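Local coordinates for lipopolysaccharide biosynthesis protein wbpB (Thermus thermophilus HB27, PDB 3OA0) that probably oxidises the 3-hydroxyl of a UDP-N-acetylglucosaminuronic acid sugar with NAD as hydride acceptor, a step in lipopolysaccharide sugar biosynthesis, at residues A22-G27 with D44-E49; S80-H85 with E102-L107; L156-G161 with K243-S248. One frame throughout, in Å; residues are numbered along the deposited sequence. Where two conformers were deposited one is given.

Contact 1 of 3, residues A22-G27 with D44-E49; sequences AIKEVG and DSFFPE
K24 lays its aliphatic chain against two consecutive phenylalanines, F46 and F47, while I23 meets the far end of the F47 ring. The lysine starts with CG anti to the backbone N (chi1 178°) and then bends at each later torsion, which brings the chain past the F47 ring to the backbone at F46. As a result CE, not the ammonium group, comes closest to the loop backbone, 3.3 Å from F46 O. K24 NZ lies near the normal of the F47 ring (18° off it) but 5.7 Å from the ring centroid, so any cation-pi attraction is weak. No hydrogen bond joins the two segments.

The rings receive different parts of the helix. F46 takes K24 CB at its edge, near the ring plane, with CB 4.1 Å from F46 CD1. F47 turns its edge to the helix backbone, with K24 N in the ring plane 3.8 Å from F47 CZ, and the same CZ is met obliquely by I23 CG2 at 3.7 Å. That methyl branch is the one anti to the backbone N of I23.

Just beyond, helix 16-25 ends in a Schellman motif with G27, at positive phi, as its C-prime residue. Helix 16-25 follows the first strand of the Rossmann domain, and the loop that meets it is the one between strands 29-34 and 51-53. Helix 265-274 also packs on helix 16-25, through Y270, which touches A22 and I23.

Contact 2 of 3, residues S80-H85 with E102-L107; sequences SPNHLH and EKPLVL. With NAD (nicotinamide-adenine-dinucleotide), chain E.
N82, H83 and H85 face P104, L107 and V106 across two irregular loops, their CA atoms closest at H85 and V106, 5.6 Å apart. The peptide bond before P104 is cis, and H85 opens helix 85-94. The H85 ring is held at both nitrogens by backbone carbonyls: ND1 donates to P104 O at 2.7 Å, tilted from the carbonyl plane, and NE2 donates to S80 O at 2.8 Å. N82 CA sits over the centre of one ring face. The N82 and P104 side chains cross at about a right angle, N82 CG 3.4 Å from P104 CD, and L107 CD1 closes on H83 CA at 3.7 Å. With an alanine at H85, P104 O and S80 O would probably lose their donor and a gap would open beside the cofactor ribose.

With E102, K103 and P104 forming the Glu-Lys-Pro motif of this oxidoreductase family, the joined loops cradle the nicotinamide ribose. N82 OD1 accepts from NAD O3D at 2.6 Å, while K103 O accepts from NAD O2D at 2.9 Å. K103 NZ, which bonds the sugar nucleotide at O3', also gives NAD O2D a weak bond, consistent with a lysine placed where substrate and cofactor meet.

Contact 3 of 3, residues L156-G161 with K243-S248; sequences LTYVTG and KRTYRS. With HP7 ((2S,3S,4R,5R,6R)-5-acetamido-6-[[[(2R,3S,4R,5R)-5-(2,4-dioxopyrimidin-1-yl)-3,4-dihydroxy-oxolan-2-yl]methoxy-hydroxy-phosphoryl]oxy-hydroxy-phosphoryl]oxy-3,4-dihydroxy-oxane-2-carboxylic acid), chain F.
Two neighbouring antiparallel strands of the mixed sheet in the C-terminal domain, 152-160 and 245-251, meet here, and the face bearing Y158, T160, T245 and R247 borders the sugar-nucleotide site. T157 and V159 form hydrogen-bonded pairs with S248 and Y246. T157 N reaches S248 O at 2.8 Å and V159 N reaches Y246 O at 2.8 Å, both nearly along the C=O axis, whereas the return bond from S248 N is bent and weak, and that from Y246 N to V159 O is weak and doubtful. A further bond, G161 N to R244 O at 2.9 Å, continues the pairing past the strand end.

Strand 221-228 flanks 152-160 on its other side, running parallel to it, in the sheet characteristic of Gfo/Idh/MocA oxidoreductases. On the face of T157, V159, Y246 and S248, T157 CG2 meets the Y246 ring obliquely, 4.0 Å from Y246 CD2, and T157 OG1 is hydrogen-bonded to H308.

On the face of Y158, T160, T245 and R247, Y158 extends with CG anti to its backbone N (chi1 -180°), taking its ring past R247 CB, 4.1 Å from Y158 CD1, and placing Y158 OH 3.5 Å from HP7 O7'. Y158 OH also accepts a weak bond from T160 OG1. T160 OG1 lies 3.0 Å from HP7 O1A, a phosphate oxygen, and R162 gives the threonine another weak bond. R247 is bent at chi2 and chi3; its NE is hydrogen-bonded to F258 O, and its guanidinium makes a cation-pi contact with the F258 ring.

How the contacts relate
The three contacts follow one another along the chain, none nested in or crossing another. Contact 1 closes first, folding the loop of 44-49 back on helix 16-25 after an intervening strand. Contact 2 then joins the loops that follow strands 75-78 and 98-101 of the same Rossmann domain. Contact 3 spans 81 residues and pairs strands of the C-terminal domain. Contacts 2 and 3, about 9 Å apart at their nearest atoms, border what is probably one active site: NAD C4N lies 3.1 Å from HP7 C3' of the sugar nucleotide, consistent with hydride transfer. Contacts 1 and 3 meet between subunits, where P48 packs on R244 of the second subunit.

Contact 1 of 3, residues A22-G27 with D44-E49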
# COMPACT_ATOMS: atom_id res chain seq x y z
N ALA A 22 -23.18 -9.95 13.68
CA ALA A 22 -23.54 -9.63 15.06
C ALA A 22 -24.29 -8.30 15.12
O ALA A 22 -25.29 -8.18 15.81
CB ALA A 22 -22.31 -9.60 15.97
N ILE A 23 -23.76 -7.29 14.43
CA ILE A 23 -24.44 -6.00 14.34
C ILE A 23 -25.86 -6.16 13.80
O ILE A 23 -26.80 -5.57 14.33
CB ILE A 23 -23.65 -5.03 13.46
CG1 ILE A 23 -22.30 -4.76 14.13
CG2 ILE A 23 -24.43 -3.74 13.25
CD1 ILE A 23 -21.43 -3.73 13.47
N LYS A 24 -26.02 -7.00 12.79
CA LYS A 24 -27.33 -7.23 12.25
C LYS A 24 -28.16 -7.86 13.36
O LYS A 24 -29.15 -7.27 13.83
CB LYS A 24 -27.23 -8.15 11.02
CG LYS A 24 -28.55 -8.52 10.37
CD LYS A 24 -29.17 -7.26 9.75
CE LYS A 24 -28.61 -6.97 8.35
NZ LYS A 24 -29.35 -7.73 7.31
N GLU A 25 -27.75 -9.05 13.80
CA GLU A 25 -28.55 -9.86 14.73
C GLU A 25 -28.88 -9.18 16.05
O GLU A 25 -29.86 -9.51 16.69
CB GLU A 25 -27.90 -11.21 15.02
CG GLU A 25 -27.99 -12.23 13.90
CD GLU A 25 -27.12 -13.45 14.15
OE1 GLU A 25 -26.34 -13.47 15.14
OE2 GLU A 25 -27.20 -14.41 13.34
N VAL A 26 -28.11 -8.21 16.51
CA VAL A 26 -28.65 -7.47 17.63
C VAL A 26 -29.53 -6.27 17.19
O VAL A 26 -29.79 -5.38 17.98
CB VAL A 26 -27.53 -7.05 18.61
CG1 VAL A 26 -26.75 -8.29 19.09
CG2 VAL A 26 -26.60 -6.06 17.93
N GLY A 27 -29.99 -6.18 15.95
CA GLY A 27 -30.70 -4.96 15.53
C GLY A 27 -29.93 -3.65 15.52
O GLY A 27 -30.50 -2.55 15.66
N ASP A 44 -22.76 -4.98 1.36
CA ASP A 44 -24.05 -4.69 0.70
C ASP A 44 -25.18 -5.64 1.14
O ASP A 44 -26.34 -5.23 1.25
CB ASP A 44 -23.92 -4.59 -0.84
CG ASP A 44 -23.21 -3.31 -1.30
OD1 ASP A 44 -23.03 -2.42 -0.44
OD2 ASP A 44 -22.82 -3.15 -2.48
N SER A 45 -24.88 -6.88 1.47
CA SER A 45 -25.90 -7.81 1.97
C SER A 45 -26.45 -7.53 3.37
O SER A 45 -27.45 -8.14 3.76
CB SER A 45 -25.29 -9.20 2.08
OG SER A 45 -24.91 -9.58 0.78
N PHE A 46 -25.80 -6.65 4.13
CA PHE A 46 -26.17 -6.40 5.51
C PHE A 46 -26.58 -4.93 5.64
O PHE A 46 -27.55 -4.60 6.31
CB PHE A 46 -24.94 -6.62 6.42
CG PHE A 46 -24.51 -8.06 6.56
CD1 PHE A 46 -24.91 -8.81 7.66
CD2 PHE A 46 -23.66 -8.64 5.64
CE1 PHE A 46 -24.50 -10.12 7.82
CE2 PHE A 46 -23.25 -9.96 5.80
CZ PHE A 46 -23.66 -10.70 6.89
N PHE A 47 -25.79 -4.03 5.08
CA PHE A 47 -26.03 -2.63 5.35
C PHE A 47 -25.81 -1.82 4.08
O PHE A 47 -24.78 -1.17 3.94
CB PHE A 47 -25.15 -2.14 6.49
CG PHE A 47 -25.42 -2.89 7.75
CD1 PHE A 47 -26.60 -2.65 8.45
CD2 PHE A 47 -24.59 -3.93 8.14
CE1 PHE A 47 -26.90 -3.38 9.60
CE2 PHE A 47 -24.87 -4.66 9.29
CZ PHE A 47 -26.03 -4.38 10.03
N PRO A 48 -26.79 -1.87 3.17
CA PRO A 48 -26.63 -1.32 1.80
C PRO A 48 -26.37 0.17 1.79
O PRO A 48 -25.85 0.70 0.81
CB PRO A 48 -27.93 -1.69 1.09
CG PRO A 48 -28.79 -2.37 2.08
CD PRO A 48 -28.05 -2.62 3.36
N GLU A 49 -26.60 0.82 2.92
CA GLU A 49 -26.44 2.28 2.99
C GLU A 49 -25.14 2.77 3.64
O GLU A 49 -24.85 3.96 3.71
CB GLU A 49 -27.64 2.87 3.72
CG GLU A 49 -28.34 3.92 2.93
CD GLU A 49 -29.52 3.36 2.21
OE1 GLU A 49 -30.65 3.80 2.53
OE2 GLU A 49 -29.34 2.45 1.37

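Contact 2 of 3, residues S80-H85 with E102-L107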
# COMPACT_ATOMS: atom_id res chain seq x y z
N SER A 80 -9.15 -4.39 13.03
CA SER A 80 -7.91 -4.15 12.32
C SER A 80 -6.78 -4.97 12.96
O SER A 80 -7.02 -5.67 13.96
CB SER A 80 -7.61 -2.69 12.49
OG SER A 80 -7.59 -2.38 13.89
N PRO A 81 -5.57 -4.90 12.38
CA PRO A 81 -4.44 -5.61 12.97
C PRO A 81 -4.18 -5.18 14.43
O PRO A 81 -4.51 -4.05 14.83
CB PRO A 81 -3.28 -5.25 12.05
CG PRO A 81 -4.01 -5.17 10.62
CD PRO A 81 -5.27 -4.39 11.03
N ASN A 82 -3.55 -6.06 15.20
CA ASN A 82 -3.47 -5.88 16.67
C ASN A 82 -2.85 -4.57 17.09
O ASN A 82 -3.38 -3.92 18.00
CB ASN A 82 -2.70 -7.04 17.28
CG ASN A 82 -3.42 -8.35 17.08
OD1 ASN A 82 -4.60 -8.38 16.72
ND2 ASN A 82 -2.71 -9.44 17.31
N HIS A 83 -1.73 -4.17 16.49
CA HIS A 83 -1.15 -2.91 16.93
C HIS A 83 -2.05 -1.66 16.68
O HIS A 83 -1.76 -0.59 17.22
CB HIS A 83 0.19 -2.68 16.22
CG HIS A 83 0.08 -2.39 14.75
ND1 HIS A 83 -0.55 -3.23 13.85
CD2 HIS A 83 0.56 -1.35 14.01
CE1 HIS A 83 -0.45 -2.73 12.63
NE2 HIS A 83 0.17 -1.57 12.71
N LEU A 84 -3.10 -1.76 15.86
CA LEU A 84 -3.97 -0.59 15.58
C LEU A 84 -5.15 -0.55 16.57
O LEU A 84 -6.03 0.35 16.50
CB LEU A 84 -4.49 -0.65 14.13
CG LEU A 84 -3.34 -0.32 13.16
CD1 LEU A 84 -3.64 -0.76 11.71
CD2 LEU A 84 -2.98 1.16 13.25
N HIS A 85 -5.23 -1.57 17.43
CA HIS A 85 -6.34 -1.58 18.40
C HIS A 85 -6.29 -0.36 19.29
O HIS A 85 -7.23 0.44 19.33
CB HIS A 85 -6.42 -2.88 19.20
CG HIS A 85 -6.80 -4.06 18.36
ND1 HIS A 85 -7.02 -5.31 18.90
CD2 HIS A 85 -6.95 -4.19 17.02
CE1 HIS A 85 -7.32 -6.16 17.93
NE2 HIS A 85 -7.26 -5.51 16.78
N GLU A 102 -11.55 -6.30 18.75
CA GLU A 102 -11.12 -7.69 18.73
C GLU A 102 -10.01 -7.89 19.76
O GLU A 102 -9.37 -6.95 20.22
CB GLU A 102 -10.68 -8.12 17.32
CG GLU A 102 -11.89 -8.50 16.48
CD GLU A 102 -12.44 -9.84 16.93
OE1 GLU A 102 -11.75 -10.51 17.72
OE2 GLU A 102 -13.50 -10.27 16.45
N LYS A 103 -9.78 -9.12 20.18
CA LYS A 103 -8.62 -9.38 21.02
C LYS A 103 -7.34 -9.42 20.17
O LYS A 103 -7.44 -9.55 18.95
CB LYS A 103 -8.82 -10.74 21.66
CG LYS A 103 -9.36 -11.80 20.71
CD LYS A 103 -8.29 -12.79 20.24
CE LYS A 103 -7.54 -12.22 19.04
NZ LYS A 103 -6.35 -12.99 18.52
N PRO A 104 -6.16 -9.17 20.76
CA PRO A 104 -5.99 -8.75 22.14
C PRO A 104 -6.51 -7.32 22.15
O PRO A 104 -6.28 -6.54 21.21
CB PRO A 104 -4.46 -8.68 22.32
CG PRO A 104 -4.00 -8.36 20.92
CD PRO A 104 -4.86 -9.23 20.07
N LEU A 105 -7.21 -6.94 23.22
CA LEU A 105 -7.72 -5.58 23.35
C LEU A 105 -6.71 -4.52 23.01
O LEU A 105 -7.02 -3.56 22.30
CB LEU A 105 -8.16 -5.36 24.81
CG LEU A 105 -8.95 -4.07 25.00
CD1 LEU A 105 -9.94 -4.00 23.85
CD2 LEU A 105 -9.66 -4.17 26.36
N VAL A 106 -5.50 -4.63 23.56
CA VAL A 106 -4.35 -3.83 23.14
C VAL A 106 -3.09 -4.68 23.34
O VAL A 106 -3.18 -5.80 23.82
CB VAL A 106 -4.19 -2.60 24.01
CG1 VAL A 106 -5.38 -1.62 23.73
CG2 VAL A 106 -4.11 -3.06 25.48
N LEU A 107 -1.91 -4.19 23.01
CA LEU A 107 -0.77 -5.10 23.12
C LEU A 107 -0.06 -4.96 24.46
O LEU A 107 0.57 -5.93 24.88
CB LEU A 107 0.25 -4.86 22.02
CG LEU A 107 -0.22 -5.23 20.61
CD1 LEU A 107 0.82 -4.67 19.57
CD2 LEU A 107 -0.44 -6.72 20.50
PA NAD E . -7.04 -9.69 8.50
O1A NAD E . -7.71 -10.71 7.65
O2A NAD E . -5.66 -9.40 7.91
O5B NAD E . -8.07 -8.46 8.34
C5B NAD E . -7.32 -7.26 8.53
C4B NAD E . -8.05 -6.07 7.93
O4B NAD E . -7.77 -4.89 8.69
C3B NAD E . -7.39 -5.97 6.54
O3B NAD E . -8.52 -5.83 5.71
C2B NAD E . -6.61 -4.63 6.58
O2B NAD E . -6.77 -4.02 5.30
C1B NAD E . -7.40 -3.90 7.70
N9A NAD E . -6.66 -2.73 8.18
C8A NAD E . -5.31 -2.46 8.15
N7A NAD E . -5.09 -1.27 8.60
C5A NAD E . -6.29 -0.70 8.94
C6A NAD E . -6.69 0.54 9.45
N6A NAD E . -5.74 1.53 9.72
N1A NAD E . -7.99 0.68 9.65
C2A NAD E . -8.94 -0.20 9.35
N3A NAD E . -8.59 -1.36 8.85
C4A NAD E . -7.31 -1.62 8.65
O3 NAD E . -6.92 -10.24 9.99
PN NAD E . -8.21 -10.62 10.81
O1N NAD E . -8.07 -12.11 11.05
O2N NAD E . -9.67 -10.45 10.39
O5D NAD E . -7.88 -10.26 12.35
C5D NAD E . -8.52 -9.07 12.70
C4D NAD E . -8.59 -8.93 14.22
O4D NAD E . -9.47 -10.00 14.60
C3D NAD E . -7.22 -9.28 14.87
O3D NAD E . -7.14 -8.46 16.04
C2D NAD E . -7.30 -10.76 15.27
O2D NAD E . -6.68 -10.93 16.55
C1D NAD E . -8.83 -10.97 15.44
N1N NAD E . -9.33 -12.31 15.12
C2N NAD E . -10.17 -12.91 15.96
C3N NAD E . -10.67 -14.19 15.68
C7N NAD E . -11.63 -14.88 16.60
O7N NAD E . -11.91 -16.04 16.40
N7N NAD E . -12.21 -14.22 17.63
C4N NAD E . -10.26 -14.86 14.52
C5N NAD E . -9.36 -14.19 13.69
C6N NAD E . -8.92 -12.92 14.01

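Contact 3 of 3, residues L156-G161 with K243-S248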
# COMPACT_ATOMS: atom_id res chain seq x y z
N LEU A 156 -2.54 -27.40 28.44
CA LEU A 156 -3.28 -26.69 27.39
C LEU A 156 -2.49 -26.85 26.09
O LEU A 156 -1.27 -26.56 26.05
CB LEU A 156 -3.33 -25.19 27.69
CG LEU A 156 -4.11 -24.51 26.56
CD1 LEU A 156 -5.38 -23.92 27.16
CD2 LEU A 156 -3.29 -23.50 25.86
N THR A 157 -3.17 -27.29 25.05
CA THR A 157 -2.47 -27.47 23.77
C THR A 157 -3.29 -26.80 22.67
O THR A 157 -4.50 -26.99 22.55
CB THR A 157 -2.35 -28.96 23.43
OG1 THR A 157 -1.68 -29.62 24.51
CG2 THR A 157 -1.49 -29.11 22.16
N TYR A 158 -2.63 -25.97 21.89
CA TYR A 158 -3.34 -25.44 20.76
C TYR A 158 -2.47 -25.37 19.53
O TYR A 158 -1.46 -24.67 19.53
CB TYR A 158 -3.89 -24.08 21.10
CG TYR A 158 -4.64 -23.50 19.95
CD1 TYR A 158 -5.54 -24.29 19.23
CD2 TYR A 158 -4.47 -22.18 19.59
CE1 TYR A 158 -6.28 -23.76 18.19
CE2 TYR A 158 -5.17 -21.65 18.51
CZ TYR A 158 -6.08 -22.46 17.82
OH TYR A 158 -6.77 -21.94 16.76
N VAL A 159 -2.89 -26.11 18.50
CA VAL A 159 -2.14 -26.23 17.25
C VAL A 159 -3.10 -25.86 16.14
O VAL A 159 -4.15 -26.49 16.01
CB VAL A 159 -1.76 -27.68 17.00
CG1 VAL A 159 -1.01 -27.80 15.68
CG2 VAL A 159 -0.91 -28.20 18.14
N THR A 160 -2.77 -24.84 15.36
CA THR A 160 -3.73 -24.35 14.38
C THR A 160 -2.96 -24.08 13.11
O THR A 160 -2.28 -23.05 13.03
CB THR A 160 -4.44 -23.10 14.93
OG1 THR A 160 -5.49 -22.76 14.02
CG2 THR A 160 -3.53 -21.89 15.13
N GLY A 161 -2.96 -25.06 12.22
CA GLY A 161 -2.15 -25.05 11.00
C GLY A 161 -2.51 -23.79 10.21
O GLY A 161 -3.66 -23.38 10.15
N LYS A 243 -6.37 -33.89 9.39
CA LYS A 243 -6.78 -32.78 10.27
C LYS A 243 -5.61 -31.81 10.51
O LYS A 243 -4.45 -32.23 10.59
CB LYS A 243 -7.38 -33.28 11.58
CG LYS A 243 -8.81 -33.77 11.45
CD LYS A 243 -9.64 -32.73 10.69
CE LYS A 243 -10.49 -33.37 9.59
NZ LYS A 243 -11.70 -34.04 10.17
N ARG A 244 -5.90 -30.51 10.60
CA ARG A 244 -4.94 -29.41 10.55
C ARG A 244 -4.80 -28.67 11.89
O ARG A 244 -4.01 -27.74 12.03
CB ARG A 244 -5.40 -28.35 9.54
CG ARG A 244 -6.01 -28.85 8.23
CD ARG A 244 -6.20 -27.71 7.22
NE ARG A 244 -4.98 -26.93 7.01
CZ ARG A 244 -4.75 -25.73 7.52
NH1 ARG A 244 -5.68 -25.13 8.25
NH2 ARG A 244 -3.60 -25.12 7.29
N THR A 245 -5.66 -29.00 12.84
CA THR A 245 -5.69 -28.28 14.11
C THR A 245 -5.91 -29.28 15.22
O THR A 245 -6.06 -30.48 14.98
CB THR A 245 -6.87 -27.33 14.16
OG1 THR A 245 -7.21 -27.04 12.82
CG2 THR A 245 -6.48 -26.03 14.83
N TYR A 246 -5.96 -28.76 16.45
CA TYR A 246 -6.09 -29.54 17.66
C TYR A 246 -6.02 -28.54 18.82
O TYR A 246 -5.07 -27.76 18.94
CB TYR A 246 -4.98 -30.58 17.77
CG TYR A 246 -5.03 -31.39 19.05
CD1 TYR A 246 -6.16 -32.13 19.39
CD2 TYR A 246 -3.94 -31.42 19.92
CE1 TYR A 246 -6.22 -32.88 20.57
CE2 TYR A 246 -3.98 -32.18 21.10
CZ TYR A 246 -5.12 -32.89 21.42
OH TYR A 246 -5.15 -33.64 22.57
N ARG A 247 -7.14 -28.48 19.54
CA ARG A 247 -7.22 -27.82 20.84
C ARG A 247 -7.38 -28.94 21.89
O ARG A 247 -7.80 -30.06 21.57
CB ARG A 247 -8.38 -26.82 20.86
CG ARG A 247 -9.34 -27.00 22.05
CD ARG A 247 -10.55 -27.96 21.86
NE ARG A 247 -11.82 -27.31 21.47
CZ ARG A 247 -11.89 -26.13 20.85
NH1 ARG A 247 -10.79 -25.45 20.53
NH2 ARG A 247 -13.07 -25.60 20.56
N SER A 248 -7.01 -28.67 23.13
CA SER A 248 -7.20 -29.62 24.23
C SER A 248 -6.81 -28.80 25.44
O SER A 248 -5.73 -28.22 25.49
CB SER A 248 -6.26 -30.81 24.05
OG SER A 248 -5.97 -31.45 25.29
N1 HP7 F . -8.56 -18.99 8.98
C2 HP7 F . -8.55 -18.12 7.98
O2 HP7 F . -9.08 -18.41 6.88
N3 HP7 F . -7.94 -16.94 8.17
C4 HP7 F . -7.32 -16.56 9.31
O4 HP7 F . -6.79 -15.42 9.38
C5 HP7 F . -7.33 -17.47 10.36
C6 HP7 F . -7.97 -18.70 10.15
PA HP7 F . -9.65 -21.83 13.01
PB HP7 F . -10.05 -19.27 14.20
O'P HP7 F . -4.69 -17.94 13.12
O'Q HP7 F . -4.62 -15.82 12.77
C1' HP7 F . -7.95 -18.10 15.34
O1A HP7 F . -8.26 -22.41 12.84
O1B HP7 F . -10.17 -19.85 15.59
C1C HP7 F . -9.29 -20.20 8.61
C2' HP7 F . -8.05 -17.09 16.48
N2' HP7 F . -9.28 -17.31 17.23
O2A HP7 F . -10.52 -22.25 14.17
O2B HP7 F . -11.31 -18.87 13.45
C2C HP7 F . -8.76 -21.48 9.22
O2C HP7 F . -7.92 -22.09 8.24
C3' HP7 F . -7.69 -15.66 16.06
O3' HP7 F . -7.57 -14.83 17.23
O3A HP7 F . -9.34 -20.25 13.13
O3B HP7 F . -9.01 -18.03 14.38
C3C HP7 F . -10.02 -22.31 9.39
O3C HP7 F . -10.25 -23.02 8.17
C4' HP7 F . -6.39 -15.64 15.24
O4' HP7 F . -6.10 -14.34 14.71
C4C HP7 F . -11.15 -21.30 9.56
O4C HP7 F . -10.69 -20.10 8.93
C5' HP7 F . -6.45 -16.68 14.11
O5' HP7 F . -6.66 -17.95 14.73
C5C HP7 F . -11.34 -21.15 11.06
O5C HP7 F . -10.46 -22.11 11.65
C6' HP7 F . -5.19 -16.81 13.29
C7' HP7 F . -9.44 -18.44 17.93
O7' HP7 F . -8.51 -19.21 18.07
C8' HP7 F . -10.75 -18.82 18.57